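Side-chain contact in periplasmic binding protein/LacI transcriptional regulator (Alkaliphilus metalliredigens, PDB 3CTP), which probably represses transcription by binding regulatory DNA, and holds the sugar beta-d-xylulofuranose in its periplasmic-binding-protein-like part: residues A[87-92]-A[296-301]. Numbering follows the deposited sequence.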
loop_
_atom_site.group_PDB
_atom_site.type_symbol
_atom_site.label_atom_id
_atom_site.label_comp_id
_atom_site.label_asym_id
_atom_site.label_seq_id
_atom_site.Cartn_x
_atom_site.Cartn_y
_atom_site.Cartn_z
ATOM N N LYS A 87 -11.163 11.357 13.038
ATOM C CA LYS A 87 -12.620 11.407 12.942
ATOM C C LYS A 87 -13.264 11.476 14.336
ATOM O O LYS A 87 -14.246 12.218 14.529
ATOM C CB LYS A 87 -13.121 10.201 12.152
ATOM C CG LYS A 87 -14.648 10.154 12.049
ATOM C CD LYS A 87 -15.087 9.113 11.013
ATOM C CE LYS A 87 -14.898 7.719 11.564
ATOM N NZ LYS A 87 -15.192 6.677 10.522
ATOM N N ASN A 88 -12.747 10.717 15.295
ATOM C CA ASN A 88 -13.291 10.785 16.661
ATOM C C ASN A 88 -13.251 12.209 17.223
ATOM O O ASN A 88 -14.082 12.579 18.071
ATOM C CB ASN A 88 -12.496 9.881 17.602
ATOM C CG ASN A 88 -12.642 8.418 17.270
ATOM O OD1 ASN A 88 -13.402 8.045 16.381
ATOM N ND2 ASN A 88 -11.911 7.574 17.990
ATOM N N LYS A 89 -12.261 12.996 16.794
ATOM C CA LYS A 89 -12.082 14.361 17.288
ATOM C C LYS A 89 -12.776 15.384 16.409
ATOM O O LYS A 89 -12.696 16.592 16.701
ATOM C CB LYS A 89 -10.581 14.722 17.347
ATOM C CG LYS A 89 -9.768 13.890 18.335
ATOM C CD LYS A 89 -9.958 14.422 19.762
ATOM C CE LYS A 89 -9.336 13.506 20.810
ATOM N NZ LYS A 89 -7.930 13.117 20.511
ATOM N N GLY A 90 -13.407 14.921 15.321
ATOM C CA GLY A 90 -14.128 15.791 14.403
ATOM C C GLY A 90 -13.361 16.317 13.196
ATOM O O GLY A 90 -13.807 17.290 12.581
ATOM N N TYR A 91 -12.264 15.647 12.814
ATOM C CA TYR A 91 -11.432 16.105 11.691
ATOM C C TYR A 91 -11.399 15.089 10.554
ATOM O O TYR A 91 -11.447 13.869 10.789
ATOM C CB TYR A 91 -9.984 16.329 12.157
ATOM C CG TYR A 91 -9.853 17.499 13.091
ATOM C CD1 TYR A 91 -9.504 18.750 12.610
ATOM C CD2 TYR A 91 -10.121 17.357 14.453
ATOM C CE1 TYR A 91 -9.380 19.830 13.464
ATOM C CE2 TYR A 91 -10.029 18.426 15.302
ATOM C CZ TYR A 91 -9.669 19.665 14.816
ATOM O OH TYR A 91 -9.581 20.729 15.704
ATOM N N THR A 92 -11.319 15.604 9.326
ATOM C CA THR A 92 -10.989 14.764 8.170
ATOM C C THR A 92 -9.494 14.907 7.860
ATOM O O THR A 92 -8.827 15.754 8.441
ATOM C CB THR A 92 -11.800 15.185 6.973
ATOM O OG1 THR A 92 -11.803 16.609 6.883
ATOM C CG2 THR A 92 -13.256 14.763 7.190
ATOM N N LEU A 296 -2.095 14.646 20.720
ATOM C CA LEU A 296 -1.148 15.749 20.925
ATOM C C LEU A 296 -1.401 16.867 19.913
ATOM O O LEU A 296 -1.350 18.057 20.255
ATOM C CB LEU A 296 0.287 15.246 20.813
ATOM C CG LEU A 296 0.673 14.252 21.896
ATOM C CD1 LEU A 296 2.052 13.649 21.618
ATOM C CD2 LEU A 296 0.676 14.964 23.278
ATOM N N LEU A 297 -1.662 16.513 18.658
ATOM C CA LEU A 297 -1.936 17.576 17.684
ATOM C C LEU A 297 -3.156 18.394 18.118
ATOM O O LEU A 297 -3.168 19.633 18.011
ATOM C CB LEU A 297 -2.144 16.972 16.269
ATOM C CG LEU A 297 -2.361 18.008 15.162
ATOM C CD1 LEU A 297 -1.141 18.906 15.030
ATOM C CD2 LEU A 297 -2.673 17.281 13.836
ATOM N N ILE A 298 -4.181 17.727 18.634
ATOM C CA ILE A 298 -5.376 18.453 19.058
ATOM C C ILE A 298 -5.064 19.378 20.256
ATOM O O ILE A 298 -5.604 20.484 20.369
ATOM C CB ILE A 298 -6.503 17.486 19.416
ATOM C CG1 ILE A 298 -7.098 16.834 18.173
ATOM C CG2 ILE A 298 -7.583 18.189 20.261
ATOM C CD1 ILE A 298 -7.529 17.796 17.148
ATOM N N LYS A 299 -4.174 18.942 21.143
ATOM C CA LYS A 299 -3.739 19.866 22.222
ATOM C C LYS A 299 -3.114 21.130 21.661
ATOM O O LYS A 299 -3.414 22.254 22.125
ATOM C CB LYS A 299 -2.727 19.191 23.170
ATOM C CG LYS A 299 -3.335 18.168 24.061
ATOM C CD LYS A 299 -2.285 17.680 25.066
ATOM C CE LYS A 299 -2.665 16.333 25.611
ATOM N NZ LYS A 299 -3.853 16.453 26.467
ATOM N N ILE A 300 -2.235 20.974 20.678
ATOM C CA ILE A 300 -1.585 22.130 20.087
ATOM C C ILE A 300 -2.648 22.985 19.384
ATOM O O ILE A 300 -2.667 24.205 19.536
ATOM C CB ILE A 300 -0.451 21.771 19.095
ATOM C CG1 ILE A 300 0.621 20.867 19.729
ATOM C CG2 ILE A 300 0.209 23.042 18.537
ATOM C CD1 ILE A 300 1.335 21.513 20.885
ATOM N N ILE A 301 -3.542 22.347 18.622
ATOM C CA ILE A 301 -4.577 23.116 17.932
ATOM C C ILE A 301 -5.397 23.952 18.900
ATOM O O ILE A 301 -5.734 25.115 18.612
ATOM C CB ILE A 301 -5.518 22.180 17.129
ATOM C CG1 ILE A 301 -4.771 21.586 15.932
ATOM C CG2 ILE A 301 -6.822 22.932 16.729
ATOM C CD1 ILE A 301 -5.569 20.448 15.246
#
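Tyr91 meets Ile298 and Ile301, three residues and so about one turn apart on helix 286-302, where the chain of this periplasmic-binding-protein-like fold leaves helix 73-88 and turns into strand 92-97. The phenol approaches the isoleucines from the opposite direction. Its outer end does the touching: CZ stands 4.2 Å from Ile301 CD1, and the hydroxyl oxygen OH lies 3.7 Å from Ile301 CG2. The ring meets Ile298 CD1 obliquely as well, though the modelled approach there is doubtfully short. A long flat side chain suits this place, since it spans the distance from the loop to the helix, while Ile301 offers it two methyls, CG2 and CD1, and Ile298 one, CD1. Were this residue an alanine, Ile301 would probably lose the phenol that meets its CG2 and CD1, and a gap would be likely to open between loop and helix.

The aliphatic part of Lys89 slants across Ile298: its CG rests 4.0 Å from Ile298 CG1. The bend at chi2 (-80°) swings CD to 4.1 Å from the same Ile298 CG1, and NZ ends in a salt bridge with Glu295 on the same helix. Tyr91 also packs on Ala118 of a loop and on Ile63 of strand 62-67, and Lys61 makes a cation-pi contact with it.

The turn is set by a Schellman motif, in which Gly90 takes a positive phi (93°) that a side chain would strain against the preceding carbonyl, and Gly90 N bonds back to Lys87 O at 2.9 Å.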